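Local coordinates for protein Cag-Z (Helicobacter pylori, PDB 1S2X) that is of unknown function but is encoded in the cag pathogenicity island, which specifies a type IV secretion system, and so may serve that system, at residues 28-31 against 32-35; 36-39 against 40-44; 131-134 against 135-138; 160-163 against 164-168. The protein carries 1 engineered substitution. All blocks are in the same frame, centred on the assembly; numbering follows the deposited sequence.

Contact 1: residues 28-31 against 32-35; sequences MRNA and NEVR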
HETATM    1  N   MSE A  28      -7.059   5.107  -6.870  1.00 40.24           N
HETATM    2  CA  MSE A  28      -7.158   3.663  -6.927  1.00 39.67           C
HETATM    3  C   MSE A  28      -8.221   3.187  -7.901  1.00 47.78           C
HETATM    4  O   MSE A  28      -8.397   1.984  -8.098  1.00 39.98           O
HETATM    5  CB  MSE A  28      -7.487   3.107  -5.525  1.00 35.39           C
HETATM    6  CG  MSE A  28      -6.340   3.399  -4.560  1.00 43.78           C
HETATM    7 SE   MSE A  28      -4.778   2.801  -5.254  1.00 44.62          SE
HETATM    8  CE  MSE A  28      -5.037   1.029  -5.058  1.00 40.86           C
ATOM      9  N   ARG A  29      -8.931   4.141  -8.500  1.00 50.28           N
ATOM     10  CA  ARG A  29     -10.029   3.760  -9.384  1.00 50.72           C
ATOM     11  C   ARG A  29      -9.556   2.828 -10.495  1.00 42.73           C
ATOM     12  O   ARG A  29      -8.673   3.198 -11.263  1.00 42.08           O
ATOM     13  CB  ARG A  29     -10.687   5.006  -9.986  1.00 65.83           C
ATOM     14  CG  ARG A  29     -11.683   5.666  -9.033  1.00 75.94           C
ATOM     15  CD  ARG A  29     -12.158   7.008  -9.576  1.00 85.75           C
ATOM     16  NE  ARG A  29     -13.580   7.208  -9.298  1.00 91.69           N
ATOM     17  CZ  ARG A  29     -14.469   7.647 -10.185  1.00 95.89           C
ATOM     18  NH1 ARG A  29     -15.747   7.798  -9.855  1.00108.35           N
ATOM     19  NH2 ARG A  29     -14.061   7.950 -11.406  1.00 86.20           N
ATOM     20  N   ASN A  30     -10.145   1.642 -10.540  1.00 35.66           N
ATOM     21  CA  ASN A  30      -9.936   0.663 -11.589  1.00 41.34           C
ATOM     22  C   ASN A  30      -8.554   0.018 -11.553  1.00 39.23           C
ATOM     23  O   ASN A  30      -8.149  -0.602 -12.539  1.00 40.82           O
ATOM     24  CB  ASN A  30     -10.153   1.326 -12.961  1.00 56.45           C
ATOM     25  CG  ASN A  30     -11.609   1.211 -13.380  1.00 62.03           C
ATOM     26  OD1 ASN A  30     -11.907   0.799 -14.502  1.00 60.23           O
ATOM     27  ND2 ASN A  30     -12.521   1.566 -12.479  1.00 60.15           N
ATOM     28  N   ALA A  31      -7.838   0.150 -10.445  1.00 42.64           N
ATOM     29  CA  ALA A  31      -6.482  -0.387 -10.345  1.00 37.10           C
ATOM     30  C   ALA A  31      -6.411  -1.869 -10.687  1.00 35.51           C
ATOM     31  O   ALA A  31      -5.525  -2.316 -11.417  1.00 29.81           O
ATOM     32  CB  ALA A  31      -5.945  -0.171  -8.945  1.00 28.89           C
ATOM     33  N   ASN A  32      -7.325  -2.686 -10.164  1.00 29.10           N
ATOM     34  CA  ASN A  32      -7.238  -4.108 -10.522  1.00 31.99           C
ATOM     35  C   ASN A  32      -7.562  -4.356 -11.988  1.00 31.87           C
ATOM     36  O   ASN A  32      -6.920  -5.211 -12.601  1.00 36.83           O
ATOM     37  CB  ASN A  32      -8.153  -4.950  -9.617  1.00 36.82           C
ATOM     38  CG  ASN A  32      -7.790  -4.720  -8.154  1.00 47.19           C
ATOM     39  OD1 ASN A  32      -8.239  -3.737  -7.558  1.00 63.03           O
ATOM     40  ND2 ASN A  32      -6.971  -5.607  -7.598  1.00 38.75           N
ATOM     41  N   GLU A  33      -8.518  -3.653 -12.594  1.00 26.52           N
ATOM     42  CA  GLU A  33      -8.828  -3.906 -13.995  1.00 26.87           C
ATOM     43  C   GLU A  33      -7.701  -3.459 -14.910  1.00 33.27           C
ATOM     44  O   GLU A  33      -7.459  -4.061 -15.960  1.00 26.49           O
ATOM     45  CB  GLU A  33     -10.120  -3.173 -14.400  1.00 30.33           C
ATOM     46  CG  GLU A  33     -11.343  -3.729 -13.669  1.00 43.13           C
ATOM     47  CD  GLU A  33     -11.773  -2.927 -12.459  1.00 47.09           C
ATOM     48  OE1 GLU A  33     -12.995  -2.845 -12.190  1.00 36.06           O
ATOM     49  OE2 GLU A  33     -10.922  -2.354 -11.741  1.00 43.85           O
ATOM     50  N   VAL A  34      -7.032  -2.386 -14.487  1.00 30.08           N
ATOM     51  CA  VAL A  34      -5.890  -1.891 -15.262  1.00 31.78           C
ATOM     52  C   VAL A  34      -4.751  -2.908 -15.243  1.00 21.48           C
ATOM     53  O   VAL A  34      -4.156  -3.213 -16.285  1.00 24.28           O
ATOM     54  CB  VAL A  34      -5.379  -0.546 -14.718  1.00 34.45           C
ATOM     55  CG1 VAL A  34      -3.916  -0.325 -15.072  1.00 35.73           C
ATOM     56  CG2 VAL A  34      -6.230   0.593 -15.257  1.00 41.80           C
ATOM     57  N   ARG A  35      -4.493  -3.426 -14.041  1.00 22.67           N
ATOM     58  CA  ARG A  35      -3.433  -4.435 -13.900  1.00 24.96           C
ATOM     59  C   ARG A  35      -3.755  -5.665 -14.738  1.00 23.05           C
ATOM     60  O   ARG A  35      -2.914  -6.167 -15.486  1.00 25.82           O
ATOM     61  CB  ARG A  35      -3.245  -4.844 -12.443  1.00 21.75           C
ATOM     62  CG  ARG A  35      -2.276  -5.998 -12.217  1.00 23.89           C
ATOM     63  CD  ARG A  35      -2.948  -7.342 -12.025  1.00 25.99           C
ATOM     64  NE  ARG A  35      -1.979  -8.436 -11.904  1.00 25.20           N
ATOM     65  CZ  ARG A  35      -2.151  -9.674 -12.325  1.00 30.26           C
ATOM     66  NH1 ARG A  35      -3.282 -10.035 -12.922  1.00 29.11           N
ATOM     67  NH2 ARG A  35      -1.199 -10.581 -12.152  1.00 25.32           N
TER
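Asn-30 and Val-34 meet where the chain turns into a helix: Val-34 N donates to Asn-30 O over 2.9 Å. One residue further on, Arg-35 N repeats the step to Ala-31 O at 3.0 Å. Just upstream a type II beta turn runs from Met-28 to Ala-31, held by Ala-31 N on Met-28 O at 3.0 Å, and Asn-30 takes the positive phi (71°) that the third residue of such a turn requires. The turn thus opens directly into helix 31-43, with Asn-30 at the N-cap position. Its side chain makes no capping bond; the residue joins the helix through its carbonyl. Flat against the Asn-30 amide lies the carboxylate of Glu-33, the two planes only 15° apart, with OE2 4.0 Å from Asn-30 CG. A bend at chi2 (99°) turns the acid back toward the helix start, where OE2 comes within 3.2 Å of Asn-30 CA. A negative group beside the first turn of a helix probably gains from the local dipole, although this one also lies close to the Asn-30 carbonyl oxygen. Val-34 lays CG2 3.5 Å from Asn-30 O, a methyl beside the already bonded acceptor. Ala-31 is the buried member, its methyl turned to Leu-133 and Tyr-76, while selenomethionine Met-28 reaches Tyr-79 and Ile-130. The guanidinium of Arg-35 points away from the turn; NH2 bonds to Ser-136 O and NH1 lies against the carboxylate of the next residue, Asp-36.

Contact 2: residues 36-39 against 40-44; sequences DKFI and QNYAT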
ATOM      1  N   ASP A  36      -4.992  -6.128 -14.556  1.00 22.78           N
ATOM      2  CA  ASP A  36      -5.424  -7.355 -15.212  1.00 22.39           C
ATOM      3  C   ASP A  36      -5.280  -7.227 -16.720  1.00 25.00           C
ATOM      4  O   ASP A  36      -4.775  -8.080 -17.425  1.00 21.10           O
ATOM      5  CB  ASP A  36      -6.871  -7.691 -14.824  1.00 30.20           C
ATOM      6  CG  ASP A  36      -6.933  -8.331 -13.449  1.00 40.36           C
ATOM      7  OD1 ASP A  36      -8.029  -8.448 -12.863  1.00 26.12           O
ATOM      8  OD2 ASP A  36      -5.859  -8.729 -12.945  1.00 34.93           O
ATOM      9  N   LYS A  37      -5.740  -6.106 -17.252  1.00 24.77           N
ATOM     10  CA  LYS A  37      -5.705  -5.894 -18.692  1.00 26.01           C
ATOM     11  C   LYS A  37      -4.291  -5.720 -19.197  1.00 21.42           C
ATOM     12  O   LYS A  37      -3.931  -6.241 -20.254  1.00 24.68           O
ATOM     13  CB  LYS A  37      -6.556  -4.655 -19.022  1.00 30.49           C
ATOM     14  CG  LYS A  37      -7.480  -4.883 -20.214  1.00 51.56           C
ATOM     15  CD  LYS A  37      -7.807  -3.559 -20.890  1.00 63.21           C
ATOM     16  CE  LYS A  37      -6.648  -3.091 -21.754  1.00 69.67           C
ATOM     17  NZ  LYS A  37      -7.122  -2.484 -23.031  1.00 60.84           N
ATOM     18  N   PHE A  38      -3.467  -4.987 -18.431  1.00 26.88           N
ATOM     19  CA  PHE A  38      -2.074  -4.834 -18.879  1.00 23.39           C
ATOM     20  C   PHE A  38      -1.415  -6.201 -18.910  1.00 22.95           C
ATOM     21  O   PHE A  38      -0.731  -6.565 -19.857  1.00 27.63           O
ATOM     22  CB  PHE A  38      -1.304  -3.860 -17.983  1.00 29.75           C
ATOM     23  CG  PHE A  38       0.167  -3.711 -18.377  1.00 30.55           C
ATOM     24  CD1 PHE A  38       1.158  -4.339 -17.639  1.00 32.06           C
ATOM     25  CD2 PHE A  38       0.525  -2.951 -19.475  1.00 21.27           C
ATOM     26  CE1 PHE A  38       2.499  -4.231 -17.984  1.00 27.34           C
ATOM     27  CE2 PHE A  38       1.859  -2.858 -19.851  1.00 27.00           C
ATOM     28  CZ  PHE A  38       2.834  -3.515 -19.127  1.00 29.67           C
ATOM     29  N   ILE A  39      -1.619  -6.975 -17.841  1.00 19.77           N
ATOM     30  CA  ILE A  39      -0.974  -8.287 -17.769  1.00 18.02           C
ATOM     31  C   ILE A  39      -1.359  -9.158 -18.949  1.00 26.81           C
ATOM     32  O   ILE A  39      -0.545  -9.730 -19.683  1.00 31.44           O
ATOM     33  CB  ILE A  39      -1.390  -8.993 -16.467  1.00 24.67           C
ATOM     34  CG1 ILE A  39      -0.717  -8.390 -15.229  1.00 25.86           C
ATOM     35  CG2 ILE A  39      -1.149 -10.485 -16.599  1.00 31.22           C
ATOM     36  CD1 ILE A  39       0.748  -8.119 -15.479  1.00 17.17           C
ATOM     37  N   GLN A  40      -2.673  -9.243 -19.157  1.00 21.90           N
ATOM     38  CA  GLN A  40      -3.178 -10.013 -20.292  1.00 27.22           C
ATOM     39  C   GLN A  40      -2.634  -9.548 -21.623  1.00 25.21           C
ATOM     40  O   GLN A  40      -2.411 -10.345 -22.532  1.00 33.42           O
ATOM     41  CB  GLN A  40      -4.725  -9.940 -20.297  1.00 27.84           C
ATOM     42  CG  GLN A  40      -5.290 -10.852 -19.205  1.00 29.78           C
ATOM     43  CD  GLN A  40      -4.798 -12.283 -19.315  1.00 41.53           C
ATOM     44  OE1 GLN A  40      -4.905 -12.930 -20.365  1.00 54.42           O
ATOM     45  NE2 GLN A  40      -4.250 -12.822 -18.227  1.00 44.15           N
ATOM     46  N   ASN A  41      -2.397  -8.261 -21.820  1.00 26.53           N
ATOM     47  CA  ASN A  41      -1.936  -7.838 -23.136  1.00 33.44           C
ATOM     48  C   ASN A  41      -0.429  -7.812 -23.257  1.00 34.82           C
ATOM     49  O   ASN A  41       0.085  -7.772 -24.382  1.00 41.34           O
ATOM     50  CB  ASN A  41      -2.509  -6.451 -23.466  1.00 41.76           C
ATOM     51  CG  ASN A  41      -3.961  -6.510 -23.907  1.00 39.36           C
ATOM     52  OD1 ASN A  41      -4.678  -5.509 -23.921  1.00 45.58           O
ATOM     53  ND2 ASN A  41      -4.418  -7.705 -24.270  1.00 45.16           N
ATOM     54  N   TYR A  42       0.347  -7.843 -22.169  1.00 29.39           N
ATOM     55  CA  TYR A  42       1.795  -7.692 -22.414  1.00 28.90           C
ATOM     56  C   TYR A  42       2.631  -8.726 -21.699  1.00 20.41           C
ATOM     57  O   TYR A  42       3.811  -8.898 -21.977  1.00 29.35           O
ATOM     58  CB  TYR A  42       2.238  -6.283 -21.984  1.00 25.33           C
ATOM     59  CG  TYR A  42       1.775  -5.194 -22.928  1.00 25.79           C
ATOM     60  CD1 TYR A  42       2.374  -5.028 -24.170  1.00 35.90           C
ATOM     61  CD2 TYR A  42       0.744  -4.329 -22.583  1.00 30.72           C
ATOM     62  CE1 TYR A  42       1.968  -4.035 -25.054  1.00 33.78           C
ATOM     63  CE2 TYR A  42       0.326  -3.341 -23.451  1.00 38.53           C
ATOM     64  CZ  TYR A  42       0.938  -3.201 -24.681  1.00 34.20           C
ATOM     65  OH  TYR A  42       0.521  -2.214 -25.537  1.00 46.58           O
ATOM     66  N   ALA A  43       2.038  -9.428 -20.726  1.00 22.46           N
ATOM     67  CA  ALA A  43       2.928 -10.257 -19.899  1.00 28.44           C
ATOM     68  C   ALA A  43       2.655 -11.744 -20.008  1.00 26.03           C
ATOM     69  O   ALA A  43       3.374 -12.541 -19.393  1.00 26.51           O
ATOM     70  CB  ALA A  43       2.831  -9.803 -18.450  1.00 24.36           C
ATOM     71  N   THR A  44       1.647 -12.182 -20.765  1.00 27.65           N
ATOM     72  CA  THR A  44       1.454 -13.632 -20.852  1.00 30.39           C
ATOM     73  C   THR A  44       2.622 -14.343 -21.527  1.00 30.01           C
ATOM     74  O   THR A  44       2.946 -15.488 -21.176  1.00 27.85           O
ATOM     75  CB  THR A  44       0.157 -13.973 -21.615  1.00 38.47           C
ATOM     76  OG1 THR A  44       0.231 -13.357 -22.906  1.00 47.00           O
ATOM     77  CG2 THR A  44      -1.065 -13.408 -20.912  1.00 31.40           C
TER
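Ile-39 O receives two amide hydrogens as helix 31-43 nears its end: Ala-43 N reaches it at 2.8 Å, and Tyr-42 N at 3.2 Å from well above the carbonyl plane. The neighbouring Phe-38 O is likewise shared, taking Tyr-42 N at 2.9 Å and, weakly, Asn-41 N. Both oxygens thus take i+3 and i+4 donors where the helix widens into a pi-type turn at 40-43. One turn earlier the pattern is plain, Gln-40 N bonding to Asp-36 O over 3.0 Å. Among the side chains, Phe-38 and Tyr-42 carry the contact. Tyr-42 CB stands over one face of the Phe-38 ring, 4.3 Å from its centroid, a CH-pi contact displaced toward the rim. Beyond it the tyrosine ring passes obliquely, the planes at 36°, and CD2 presses to 3.3 Å from Phe-38 CE2. With CG opposite its backbone N (chi1 178°), the Phe-38 ring reaches the side chain one turn on, at Tyr-42. On another side of the helix, Ile-39 CD1 meets Ala-43 CB at 4.0 Å, and Gln-40 NE2 bonds to Tyr-142 OH. The chemistry implies a division of labour: the shared carbonyls probably keep the amides bonded through the wider turn, and the aromatic pair, which meets through carbon atoms, packs on Leu-62 of helix 52-68.

Contact 3: residues 131-134 against 135-138; sequences SDLV and ASYL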
ATOM      1  N   SER A 131       0.720  -3.046  -1.701  1.00 23.01           N
ATOM      2  CA  SER A 131       1.952  -3.788  -1.932  1.00 30.40           C
ATOM      3  C   SER A 131       1.709  -5.074  -2.732  1.00 32.39           C
ATOM      4  O   SER A 131       2.443  -5.367  -3.681  1.00 28.15           O
ATOM      5  CB  SER A 131       2.630  -4.144  -0.614  1.00 28.75           C
ATOM      6  OG  SER A 131       3.840  -4.823  -0.908  1.00 29.64           O
ATOM      7  N   ASP A 132       0.688  -5.833  -2.368  1.00 26.42           N
ATOM      8  CA  ASP A 132       0.282  -7.029  -3.100  1.00 22.89           C
ATOM      9  C   ASP A 132      -0.094  -6.707  -4.539  1.00 24.61           C
ATOM     10  O   ASP A 132       0.275  -7.411  -5.477  1.00 30.17           O
ATOM     11  CB  ASP A 132      -0.902  -7.691  -2.388  1.00 33.51           C
ATOM     12  CG  ASP A 132      -0.525  -8.450  -1.135  1.00 33.79           C
ATOM     13  OD1 ASP A 132      -1.440  -8.825  -0.374  1.00 39.42           O
ATOM     14  OD2 ASP A 132       0.671  -8.690  -0.887  1.00 45.53           O
ATOM     15  N   LEU A 133      -0.832  -5.624  -4.781  1.00 19.73           N
ATOM     16  CA  LEU A 133      -1.163  -5.281  -6.158  1.00 25.58           C
ATOM     17  C   LEU A 133       0.075  -4.963  -6.983  1.00 28.46           C
ATOM     18  O   LEU A 133       0.202  -5.365  -8.137  1.00 20.20           O
ATOM     19  CB  LEU A 133      -2.125  -4.088  -6.168  1.00 27.34           C
ATOM     20  CG  LEU A 133      -2.487  -3.475  -7.523  1.00 31.08           C
ATOM     21  CD1 LEU A 133      -3.422  -4.374  -8.314  1.00 26.14           C
ATOM     22  CD2 LEU A 133      -3.116  -2.097  -7.299  1.00 31.94           C
ATOM     23  N   VAL A 134       1.023  -4.221  -6.411  1.00 26.98           N
ATOM     24  CA  VAL A 134       2.165  -3.826  -7.236  1.00 23.98           C
ATOM     25  C   VAL A 134       3.033  -5.038  -7.560  1.00 26.81           C
ATOM     26  O   VAL A 134       3.546  -5.157  -8.673  1.00 23.38           O
ATOM     27  CB  VAL A 134       2.990  -2.731  -6.548  1.00 27.16           C
ATOM     28  CG1 VAL A 134       4.297  -2.485  -7.290  1.00 25.31           C
ATOM     29  CG2 VAL A 134       2.174  -1.441  -6.491  1.00 24.02           C
ATOM     30  N   ALA A 135       3.155  -5.916  -6.571  1.00 18.23           N
ATOM     31  CA  ALA A 135       3.887  -7.146  -6.744  1.00 22.58           C
ATOM     32  C   ALA A 135       3.249  -8.005  -7.843  1.00 25.28           C
ATOM     33  O   ALA A 135       3.969  -8.717  -8.549  1.00 29.50           O
ATOM     34  CB  ALA A 135       3.961  -7.938  -5.447  1.00 22.56           C
ATOM     35  N   SER A 136       1.928  -7.966  -7.998  1.00 22.40           N
ATOM     36  CA  SER A 136       1.291  -8.778  -9.033  1.00 21.59           C
ATOM     37  C   SER A 136       1.565  -8.329 -10.456  1.00 19.85           C
ATOM     38  O   SER A 136       1.087  -9.029 -11.358  1.00 21.56           O
ATOM     39  CB  SER A 136      -0.235  -8.781  -8.804  1.00 24.44           C
ATOM     40  OG  SER A 136      -0.775  -7.607  -9.399  1.00 20.20           O
ATOM     41  N   TYR A 137       2.291  -7.231 -10.708  1.00 19.27           N
ATOM     42  CA  TYR A 137       2.706  -6.874 -12.079  1.00 15.55           C
ATOM     43  C   TYR A 137       3.824  -7.758 -12.623  1.00 24.40           C
ATOM     44  O   TYR A 137       4.225  -7.726 -13.791  1.00 19.21           O
ATOM     45  CB  TYR A 137       3.151  -5.399 -12.117  1.00 18.05           C
ATOM     46  CG  TYR A 137       1.951  -4.479 -12.340  1.00 24.07           C
ATOM     47  CD1 TYR A 137       1.624  -4.082 -13.628  1.00 22.58           C
ATOM     48  CD2 TYR A 137       1.166  -4.046 -11.275  1.00 17.28           C
ATOM     49  CE1 TYR A 137       0.536  -3.254 -13.870  1.00 24.52           C
ATOM     50  CE2 TYR A 137       0.078  -3.222 -11.499  1.00 18.21           C
ATOM     51  CZ  TYR A 137      -0.222  -2.836 -12.795  1.00 29.58           C
ATOM     52  OH  TYR A 137      -1.303  -2.008 -13.037  1.00 33.14           O
ATOM     53  N   LEU A 138       4.403  -8.602 -11.779  1.00 19.19           N
ATOM     54  CA  LEU A 138       5.179  -9.768 -12.195  1.00 23.80           C
ATOM     55  C   LEU A 138       4.237 -10.948 -11.945  1.00 28.59           C
ATOM     56  O   LEU A 138       4.164 -11.453 -10.824  1.00 20.29           O
ATOM     57  CB  LEU A 138       6.490  -9.935 -11.436  1.00 21.47           C
ATOM     58  CG  LEU A 138       7.329 -11.174 -11.825  1.00 28.96           C
ATOM     59  CD1 LEU A 138       7.715 -11.097 -13.297  1.00 31.10           C
ATOM     60  CD2 LEU A 138       8.553 -11.324 -10.932  1.00 27.38           C
TER
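Ala-135 and Ser-131 make a regular i+4 step, Ala-135 N donating to Ser-131 O at 3.0 Å while the Ala-135 methyl rests beside the same oxygen. Ser-136 comes next, and its amide still makes the following i+4 bond, to Asp-132 O at 3.1 Å. It also leans weakly toward Leu-133 O, and the hydroxyl adds to this by giving its proton to that oxygen over 2.8 Å. The torsion makes this possible: chi1 of 84° sets OG between the backbone N and the carbonyl carbon, folded back on the preceding turn. The pattern breaks at Tyr-137, whose amide bonds to Val-134 O at 3.2 Å, approaching from above the carbonyl plane, a three-residue step that tightens the exit from helix 105-135. The tyrosine ring turns its edge to the same region, with CD2 3.5 Å from Leu-133 O, while Phe-73 meets the ring edge-to-face. Leu-138 closes a type I beta turn begun at Ala-135, and its side chain goes on to Ile-161 and Leu-159. Outside the pair, Leu-133 packs on Asn-32 of helix 31-43, and Val-134 on Phe-164. At this helix end, then, the carbonyls of Leu-133 and Val-134 are answered by a hydroxyl and an amide as the chain leaves through a partly buried turn; the ring edge of Tyr-137 lies near both oxygens and may add a weak electrostatic contribution.

Contact 4: residues 160-163 against 164-168; sequences GIDD and FGKKL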
ATOM      1  N   GLY A 160      10.578  -2.323 -11.658  1.00 21.71           N
ATOM      2  CA  GLY A 160      10.256  -1.150 -10.853  1.00 25.11           C
ATOM      3  C   GLY A 160       9.625  -1.500  -9.527  1.00 25.63           C
ATOM      4  O   GLY A 160       9.340  -0.614  -8.707  1.00 24.83           O
ATOM      5  N   ILE A 161       9.421  -2.803  -9.312  1.00 21.72           N
ATOM      6  CA  ILE A 161       8.668  -3.225  -8.128  1.00 24.17           C
ATOM      7  C   ILE A 161       9.524  -3.127  -6.878  1.00 31.09           C
ATOM      8  O   ILE A 161       9.131  -2.628  -5.814  1.00 28.70           O
ATOM      9  CB  ILE A 161       8.100  -4.643  -8.337  1.00 25.08           C
ATOM     10  CG1 ILE A 161       7.114  -4.730  -9.501  1.00 24.56           C
ATOM     11  CG2 ILE A 161       7.507  -5.159  -7.030  1.00 24.57           C
ATOM     12  CD1 ILE A 161       6.733  -6.119  -9.984  1.00 23.39           C
ATOM     13  N   ASP A 162      10.765  -3.578  -7.021  1.00 26.50           N
ATOM     14  CA  ASP A 162      11.709  -3.513  -5.921  1.00 32.96           C
ATOM     15  C   ASP A 162      11.835  -2.085  -5.389  1.00 39.10           C
ATOM     16  O   ASP A 162      11.826  -1.869  -4.174  1.00 35.06           O
ATOM     17  CB  ASP A 162      13.066  -4.058  -6.381  1.00 28.86           C
ATOM     18  CG  ASP A 162      14.075  -4.024  -5.242  1.00 36.35           C
ATOM     19  OD1 ASP A 162      13.895  -4.764  -4.253  1.00 38.04           O
ATOM     20  OD2 ASP A 162      15.039  -3.238  -5.361  1.00 40.96           O
ATOM     21  N   ASP A 163      11.933  -1.136  -6.314  1.00 28.01           N
ATOM     22  CA  ASP A 163      12.111   0.261  -5.937  1.00 37.78           C
ATOM     23  C   ASP A 163      10.851   0.829  -5.291  1.00 49.39           C
ATOM     24  O   ASP A 163      10.914   1.708  -4.421  1.00 40.08           O
ATOM     25  CB  ASP A 163      12.503   1.103  -7.152  1.00 49.81           C
ATOM     26  CG  ASP A 163      12.768   2.549  -6.763  1.00 65.71           C
ATOM     27  OD1 ASP A 163      13.582   2.771  -5.833  1.00 59.93           O
ATOM     28  OD2 ASP A 163      12.160   3.451  -7.377  1.00 79.67           O
ATOM     29  N   PHE A 164       9.690   0.326  -5.714  1.00 40.50           N
ATOM     30  CA  PHE A 164       8.438   0.742  -5.083  1.00 33.06           C
ATOM     31  C   PHE A 164       8.421   0.215  -3.646  1.00 32.57           C
ATOM     32  O   PHE A 164       7.980   0.961  -2.775  1.00 36.08           O
ATOM     33  CB  PHE A 164       7.229   0.257  -5.873  1.00 31.39           C
ATOM     34  CG  PHE A 164       5.873   0.648  -5.315  1.00 35.19           C
ATOM     35  CD1 PHE A 164       5.112  -0.263  -4.597  1.00 40.86           C
ATOM     36  CD2 PHE A 164       5.368   1.917  -5.505  1.00 42.39           C
ATOM     37  CE1 PHE A 164       3.874   0.086  -4.088  1.00 50.59           C
ATOM     38  CE2 PHE A 164       4.134   2.277  -4.999  1.00 48.77           C
ATOM     39  CZ  PHE A 164       3.385   1.363  -4.284  1.00 49.11           C
ATOM     40  N   GLY A 165       8.879  -1.010  -3.428  1.00 30.72           N
ATOM     41  CA  GLY A 165       8.949  -1.656  -2.119  1.00 25.87           C
ATOM     42  C   GLY A 165       9.725  -0.757  -1.159  1.00 38.14           C
ATOM     43  O   GLY A 165       9.224  -0.456  -0.072  1.00 37.92           O
ATOM     44  N   LYS A 166      10.911  -0.302  -1.557  1.00 37.79           N
ATOM     45  CA  LYS A 166      11.680   0.654  -0.763  1.00 41.95           C
ATOM     46  C   LYS A 166      10.801   1.836  -0.364  1.00 49.79           C
ATOM     47  O   LYS A 166      10.683   2.259   0.786  1.00 42.50           O
ATOM     48  CB  LYS A 166      12.892   1.224  -1.505  1.00 42.93           C
ATOM     49  CG  LYS A 166      14.021   0.268  -1.845  1.00 48.75           C
ATOM     50  CD  LYS A 166      14.865   0.803  -2.989  1.00 50.18           C
ATOM     51  CE  LYS A 166      15.672  -0.271  -3.694  1.00 46.40           C
ATOM     52  NZ  LYS A 166      16.367  -1.184  -2.745  1.00 51.30           N
ATOM     53  N   LYS A 167      10.153   2.411  -1.383  1.00 47.34           N
ATOM     54  CA  LYS A 167       9.349   3.593  -1.060  1.00 39.43           C
ATOM     55  C   LYS A 167       8.214   3.204  -0.125  1.00 45.06           C
ATOM     56  O   LYS A 167       7.812   3.995   0.737  1.00 46.94           O
ATOM     57  CB  LYS A 167       8.872   4.258  -2.343  1.00 38.37           C
ATOM     58  CG  LYS A 167      10.006   4.839  -3.180  1.00 44.26           C
ATOM     59  CD  LYS A 167       9.536   6.013  -4.025  1.00 50.78           C
ATOM     60  CE  LYS A 167       8.590   5.586  -5.131  1.00 56.36           C
ATOM     61  NZ  LYS A 167       7.766   6.724  -5.653  1.00 79.37           N
ATOM     62  N   LEU A 168       7.700   1.980  -0.267  1.00 33.46           N
ATOM     63  CA  LEU A 168       6.626   1.559   0.629  1.00 36.66           C
ATOM     64  C   LEU A 168       7.179   1.390   2.041  1.00 44.21           C
ATOM     65  O   LEU A 168       6.478   1.666   3.014  1.00 44.38           O
ATOM     66  CB  LEU A 168       5.986   0.255   0.166  1.00 36.26           C
ATOM     67  CG  LEU A 168       4.499   0.245  -0.164  1.00 37.65           C
ATOM     68  CD1 LEU A 168       4.080   1.501  -0.911  1.00 42.63           C
ATOM     69  CD2 LEU A 168       4.146  -0.990  -0.986  1.00 42.61           C
TER
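Phe-164 and Ile-161 form the tightly packed side of this first helical turn. Phe-164 CB sits 3.5 Å from Ile-161 O, the same oxygen that takes Gly-165 N at 2.9 Å, while Phe-164 N donates to Gly-160 O. The Phe-164 ring then leaves the turn for the interior, where it packs on Ile-130 and Val-134 of helix 105-135 and on Tyr-76; Ile-161 is buried with it, against Phe-156 and Phe-73. On the solvent side the grip is looser. Asp-162 and Lys-166 form a salt bridge, but a long one, OD2 to NZ 3.6 Å, and the lysine CE is just as near the oxygen at 3.5 Å. The carboxylate is swung toward the lysine by a chi1 of -179°, while Lys-166 runs nearly extended until a bend at chi4 (-46°) turns NZ back to it. Asp-163 crosses the same lysine at about a right angle and touches only its aliphatic part, OD1 to CD 3.7 Å, its charge lying too far from NZ to pair. Lys-167 differs: it lays CG 3.5 Å from Asp-163 O, then forms a salt bridge with Asp-74 and a cation-pi contact with Tyr-77, so this lysine is anchored. At the entrance Gly-160 has phi of 91°, which would jam a side chain against the preceding carbonyl oxygen. It belongs to a Schellman motif at the C-terminal end of helix 149-158 and also occupies the N-cap position of helix 161-183, a tight helix-to-helix junction.

Overall arrangement
Followed from the N terminus, all four contacts are local and lie in series; none encloses another or closes a long loop. Contact 1 starts helix 31-43 and contact 2, directly adjoining it, finishes that helix. After helices 52-68 and 74-101, contact 3 ends helix 105-135, and contact 4 later begins helix 161-183. The long-range ties run between them. Contact 3 is the common neighbour: Tyr-137 packs against Val-34 of contact 1 and Phe-38 of contact 2, while Val-134 and Ser-131 meet Phe-164 and Leu-168 of contact 4. Contacts 1 and 2 stay about 8 Å, between nearest atoms, from contact 4, so helix 105-135 and its exit turn bridge the two in this all-helical fold.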